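Local coordinates for protein aminotransferase TlmJ (PDB 5UID) that probably transfers amino groups using pyridoxal 5'-phosphate, as a member of the DegT/DnrJ/EryC1 aminotransferase family, at residues V39-F44 against G194-F199; A160-S165 against R170-L175. All coordinates share one frame; numbering follows the deposited sequence.

Contact 1: V39-F44 against G194-F199; sequences VFEADF and GGMLCF
Met-196, a selenomethionine, reaches from its strand to helix 35-48 and meets Phe-40, Glu-41 and Phe-44. Its methyl CE lies 3.5 Å from CE2 of Phe-40 and 3.8 Å from CB of Phe-44. Its CG sits 3.6 Å from CD2 of Phe-44. Both ring approaches are oblique, and the selenium, 5.3 Å from the centre of the Phe-44 ring and 44° off the ring normal, makes a slanted Met-aromatic contact. CG of Glu-41 lies beside it, 4.2 Å from SE. Met-196 leaves the strand with CG anti to the backbone N (chi1 -170°). Bends at chi2 and chi3 then bring CE to the two phenylalanines, one helical turn apart. A second shell surrounds these groups. Trp-181 and Phe-183 pack edge-to-face with the Phe-44 ring, and Ala-252 and Ser-256 of helix 249-280 touch Phe-40. OE2 of Glu-41 accepts a hydrogen bond from the backbone N of Ser-57, on the neighbouring strand of the seven-stranded sheet. The contact thus lays a helix on the central sheet of the PLP-dependent aminotransferase fold. Close apolar fit of a flexible chain, selenium standing in for sulfur, against two rings joins helix 35-48 to strand 195-199.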
loop_
_atom_site.group_PDB
_atom_site.type_symbol
_atom_site.label_atom_id
_atom_site.label_comp_id
_atom_site.label_asym_id
_atom_site.label_seq_id
_atom_site.Cartn_x
_atom_site.Cartn_y
_atom_site.Cartn_z
ATOM N N VAL A 39 -14.458 2.759 12.386
ATOM C CA VAL A 39 -15.831 3.026 11.969
ATOM C C VAL A 39 -16.105 2.422 10.596
ATOM O O VAL A 39 -17.148 1.793 10.378
ATOM C CB VAL A 39 -16.108 4.541 11.995
ATOM C CG1 VAL A 39 -17.397 4.863 11.252
ATOM C CG2 VAL A 39 -16.183 5.037 13.436
ATOM N N PHE A 40 -15.175 2.594 9.651
ATOM C CA PHE A 40 -15.383 2.057 8.308
ATOM C C PHE A 40 -15.437 0.533 8.321
ATOM O O PHE A 40 -16.253 -0.068 7.612
ATOM C CB PHE A 40 -14.286 2.548 7.362
ATOM C CG PHE A 40 -14.453 2.076 5.943
ATOM C CD1 PHE A 40 -15.696 2.108 5.328
ATOM C CD2 PHE A 40 -13.366 1.614 5.217
ATOM C CE1 PHE A 40 -15.855 1.676 4.023
ATOM C CE2 PHE A 40 -13.516 1.187 3.910
ATOM C CZ PHE A 40 -14.764 1.216 3.312
ATOM N N GLU A 41 -14.577 -0.109 9.116
ATOM C CA GLU A 41 -14.659 -1.559 9.267
ATOM C C GLU A 41 -16.024 -1.972 9.805
ATOM O O GLU A 41 -16.664 -2.886 9.273
ATOM C CB GLU A 41 -13.540 -2.060 10.184
ATOM C CG GLU A 41 -12.156 -2.022 9.556
ATOM C CD GLU A 41 -11.088 -2.631 10.448
ATOM O OE1 GLU A 41 -11.429 -3.110 11.549
ATOM O OE2 GLU A 41 -9.907 -2.636 10.046
ATOM N N ALA A 42 -16.493 -1.294 10.856
ATOM C CA ALA A 42 -17.808 -1.609 11.408
ATOM C C ALA A 42 -18.911 -1.346 10.390
ATOM O O ALA A 42 -19.875 -2.116 10.295
ATOM C CB ALA A 42 -18.048 -0.804 12.685
ATOM N N ASP A 43 -18.787 -0.263 9.619
ATOM C CA ASP A 43 -19.774 0.030 8.586
ATOM C C ASP A 43 -19.773 -1.047 7.508
ATOM O O ASP A 43 -20.833 -1.545 7.108
ATOM C CB ASP A 43 -19.499 1.403 7.972
ATOM C CG ASP A 43 -19.833 2.543 8.915
ATOM O OD1 ASP A 43 -20.410 2.275 9.990
ATOM O OD2 ASP A 43 -19.518 3.705 8.578
ATOM N N PHE A 44 -18.586 -1.418 7.020
ATOM C CA PHE A 44 -18.504 -2.414 5.957
ATOM C C PHE A 44 -18.975 -3.780 6.444
ATOM O O PHE A 44 -19.661 -4.502 5.711
ATOM C CB PHE A 44 -17.073 -2.489 5.418
ATOM C CG PHE A 44 -16.966 -3.138 4.066
ATOM C CD1 PHE A 44 -17.375 -2.464 2.928
ATOM C CD2 PHE A 44 -16.453 -4.418 3.934
ATOM C CE1 PHE A 44 -17.281 -3.056 1.680
ATOM C CE2 PHE A 44 -16.353 -5.016 2.690
ATOM C CZ PHE A 44 -16.768 -4.334 1.562
ATOM N N GLY A 194 -7.360 1.315 -1.437
ATOM C CA GLY A 194 -7.931 0.715 -0.250
ATOM C C GLY A 194 -8.373 -0.717 -0.457
ATOM O O GLY A 194 -8.815 -1.092 -1.547
ATOM N N GLY A 195 -8.252 -1.533 0.593
ATOM C CA GLY A 195 -8.673 -2.914 0.525
ATOM C C GLY A 195 -9.404 -3.315 1.790
ATOM O O GLY A 195 -9.425 -2.584 2.785
HETATM N N MSE A 196 -9.998 -4.497 1.736
HETATM C CA MSE A 196 -10.700 -5.039 2.885
HETATM C C MSE A 196 -10.648 -6.558 2.863
HETATM O O MSE A 196 -10.777 -7.178 1.809
HETATM C CB MSE A 196 -12.150 -4.556 2.909
HETATM C CG MSE A 196 -12.883 -4.869 4.203
HETATM SE SE MSE A 196 -12.415 -3.678 5.681
HETATM C CE MSE A 196 -13.328 -2.074 5.057
ATOM N N LEU A 197 -10.445 -7.151 4.033
ATOM C CA LEU A 197 -10.446 -8.597 4.197
ATOM C C LEU A 197 -11.605 -9.010 5.092
ATOM O O LEU A 197 -11.948 -8.303 6.043
ATOM C CB LEU A 197 -9.128 -9.083 4.802
ATOM C CG LEU A 197 -7.918 -9.121 3.874
ATOM C CD1 LEU A 197 -6.653 -9.334 4.680
ATOM C CD2 LEU A 197 -8.091 -10.224 2.844
ATOM N N CYS A 198 -12.211 -10.153 4.779
ATOM C CA CYS A 198 -13.234 -10.747 5.627
ATOM C C CYS A 198 -12.918 -12.223 5.809
ATOM O O CYS A 198 -12.765 -12.955 4.826
ATOM C CB CYS A 198 -14.635 -10.574 5.032
ATOM S SG CYS A 198 -15.960 -11.243 6.068
ATOM N N PHE A 199 -12.820 -12.653 7.062
ATOM C CA PHE A 199 -12.471 -14.025 7.396
ATOM C C PHE A 199 -13.645 -14.709 8.077
ATOM O O PHE A 199 -14.294 -14.126 8.951
ATOM C CB PHE A 199 -11.244 -14.076 8.312
ATOM C CG PHE A 199 -9.997 -13.541 7.679
ATOM C CD1 PHE A 199 -9.688 -12.195 7.759
ATOM C CD2 PHE A 199 -9.131 -14.386 7.003
ATOM C CE1 PHE A 199 -8.539 -11.699 7.176
ATOM C CE2 PHE A 199 -7.980 -13.896 6.418
ATOM C CZ PHE A 199 -7.684 -12.551 6.503
#

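Contact 2: A160-S165 against R170-L175; sequences ACAVAS and RACGTL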
loop_
_atom_site.group_PDB
_atom_site.type_symbol
_atom_site.label_atom_id
_atom_site.label_comp_id
_atom_site.label_asym_id
_atom_site.label_seq_id
_atom_site.Cartn_x
_atom_site.Cartn_y
_atom_site.Cartn_z
ATOM N N ALA A 160 -13.685 -7.972 -5.720
ATOM C CA ALA A 160 -13.478 -6.603 -6.186
ATOM C C ALA A 160 -14.534 -6.178 -7.200
ATOM O O ALA A 160 -14.826 -4.983 -7.323
ATOM C CB ALA A 160 -12.077 -6.456 -6.777
ATOM N N CYS A 161 -15.119 -7.130 -7.930
ATOM C CA CYS A 161 -16.183 -6.819 -8.876
ATOM C C CYS A 161 -17.560 -6.739 -8.228
ATOM O O CYS A 161 -18.504 -6.276 -8.879
ATOM C CB CYS A 161 -16.244 -7.870 -9.990
ATOM S SG CYS A 161 -14.711 -8.182 -10.881
ATOM N N ALA A 162 -17.705 -7.174 -6.977
ATOM C CA ALA A 162 -19.019 -7.443 -6.396
ATOM C C ALA A 162 -19.117 -6.850 -4.990
ATOM O O ALA A 162 -19.404 -7.544 -4.016
ATOM C CB ALA A 162 -19.280 -8.947 -6.379
ATOM N N VAL A 163 -18.897 -5.537 -4.886
ATOM C CA VAL A 163 -18.935 -4.890 -3.580
ATOM C C VAL A 163 -20.349 -4.842 -3.008
ATOM O O VAL A 163 -20.515 -4.709 -1.790
ATOM C CB VAL A 163 -18.326 -3.476 -3.670
ATOM C CG1 VAL A 163 -19.302 -2.506 -4.331
ATOM C CG2 VAL A 163 -17.905 -2.979 -2.290
ATOM N N ALA A 164 -21.379 -4.958 -3.854
ATOM C CA ALA A 164 -22.764 -4.937 -3.396
ATOM C C ALA A 164 -23.570 -6.132 -3.892
ATOM O O ALA A 164 -24.796 -6.146 -3.734
ATOM C CB ALA A 164 -23.458 -3.637 -3.826
ATOM N N SER A 165 -22.921 -7.133 -4.479
ATOM C CA SER A 165 -23.628 -8.278 -5.031
ATOM C C SER A 165 -23.999 -9.266 -3.932
ATOM O O SER A 165 -23.294 -9.409 -2.929
ATOM C CB SER A 165 -22.772 -8.970 -6.089
ATOM O OG SER A 165 -22.291 -8.029 -7.034
ATOM N N ARG A 170 -27.219 -12.991 0.847
ATOM C CA ARG A 170 -25.889 -13.133 1.425
ATOM C C ARG A 170 -24.866 -12.452 0.526
ATOM O O ARG A 170 -24.835 -12.696 -0.683
ATOM C CB ARG A 170 -25.529 -14.605 1.622
ATOM C CG ARG A 170 -26.334 -15.289 2.710
ATOM C CD ARG A 170 -25.805 -16.680 2.985
ATOM N NE ARG A 170 -24.379 -16.667 3.299
ATOM C CZ ARG A 170 -23.679 -17.745 3.637
ATOM N NH1 ARG A 170 -22.386 -17.641 3.903
ATOM N NH2 ARG A 170 -24.273 -18.928 3.713
ATOM N N ALA A 171 -24.030 -11.609 1.124
ATOM C CA ALA A 171 -23.095 -10.806 0.350
ATOM C C ALA A 171 -21.984 -11.669 -0.236
ATOM O O ALA A 171 -21.456 -12.568 0.425
ATOM C CB ALA A 171 -22.496 -9.705 1.226
ATOM N N CYS A 172 -21.639 -11.395 -1.492
ATOM C CA CYS A 172 -20.464 -12.012 -2.089
ATOM C C CYS A 172 -19.226 -11.647 -1.281
ATOM O O CYS A 172 -19.087 -10.517 -0.806
ATOM C CB CYS A 172 -20.302 -11.565 -3.543
ATOM S SG CYS A 172 -21.610 -12.151 -4.655
ATOM N N GLY A 173 -18.330 -12.615 -1.118
ATOM C CA GLY A 173 -17.193 -12.464 -0.235
ATOM C C GLY A 173 -17.399 -13.014 1.159
ATOM O O GLY A 173 -16.460 -12.985 1.964
ATOM N N THR A 174 -18.597 -13.510 1.472
ATOM C CA THR A 174 -18.890 -14.100 2.767
ATOM C C THR A 174 -19.297 -15.563 2.674
ATOM O O THR A 174 -19.656 -16.157 3.699
ATOM C CB THR A 174 -20.002 -13.311 3.475
ATOM O OG1 THR A 174 -21.217 -13.419 2.722
ATOM C CG2 THR A 174 -19.618 -11.841 3.606
ATOM N N LEU A 175 -19.264 -16.161 1.484
ATOM C CA LEU A 175 -19.645 -17.560 1.332
ATOM C C LEU A 175 -18.459 -18.504 1.451
ATOM O O LEU A 175 -18.633 -19.656 1.863
ATOM C CB LEU A 175 -20.341 -17.780 -0.015
ATOM C CG LEU A 175 -21.837 -17.467 -0.108
ATOM C CD1 LEU A 175 -22.113 -15.975 0.007
ATOM C CD2 LEU A 175 -22.406 -18.022 -1.405
HETATM O O HOH W 1 -19.608 -8.178 -1.531
#
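A short beta hairpin, strands 166-167 and 170-171, brings these segments together where the chain leaves the loop after strand 155-158. The hairpin runs on into a type II beta turn from Ala-171 to Thr-174. Across the contact, the backbone N of Cys-172 donates to O of Ser-165 at 3.0 Å. The bond is nearly straight at the hydrogen (174°), although the donor is tilted 33° from the carbonyl plane. The same oxygen receives a CH...O contact from CA of Ala-171, at 3.6 Å. The Cys-172 side chain packs beside this bond. Its SG touches CB of Ser-165 at 3.7 Å, and its CB faces CB of Ala-162 at 4.0 Å. With chi1 at -67°, SG stands beside the backbone N of Cys-172, which places it next to the Ser-165 carbonyl that this N binds. Ser-165 OG is engaged elsewhere, with Ser-299 OG and Gly-136 O. A water lies close to O of Ala-162 and O of Cys-172, and may link them. Within the turn, N of Thr-174 closes back on O of Ala-171 at 3.2 Å. Gly-173 occupies the positive-phi position of the turn, a common place for glycine in type II turns, and its N binds Glu-157 OE2. His-133 touches both Ala-162 and Cys-172. The chemistry is chiefly backbone-led: one direct, nearly straight bond joins the main chains, and a water may add to it, while small side chains let the segments pack closely.

How the contacts relate
Both contacts are buried, but contact 2 lies nearer the centre of the chain, about 9 Å from it against 15 Å for contact 1. Their centres are about 13 Å apart. They meet directly, since CE1 of Phe-44 packs on CG2 of Val-163 at 4.0 Å. Trp-181 of strand 178-182 touches both of these residues. Helix 35-48 also serves both, because Leu-48 touches Ala-171 and Thr-174. Contact 1 joins elements far apart in sequence through large apolar side chains. Contact 2 is local, formed between neighbouring loop and hairpin residues, and relies mainly on a main-chain hydrogen bond. Helix 249-280 borders both.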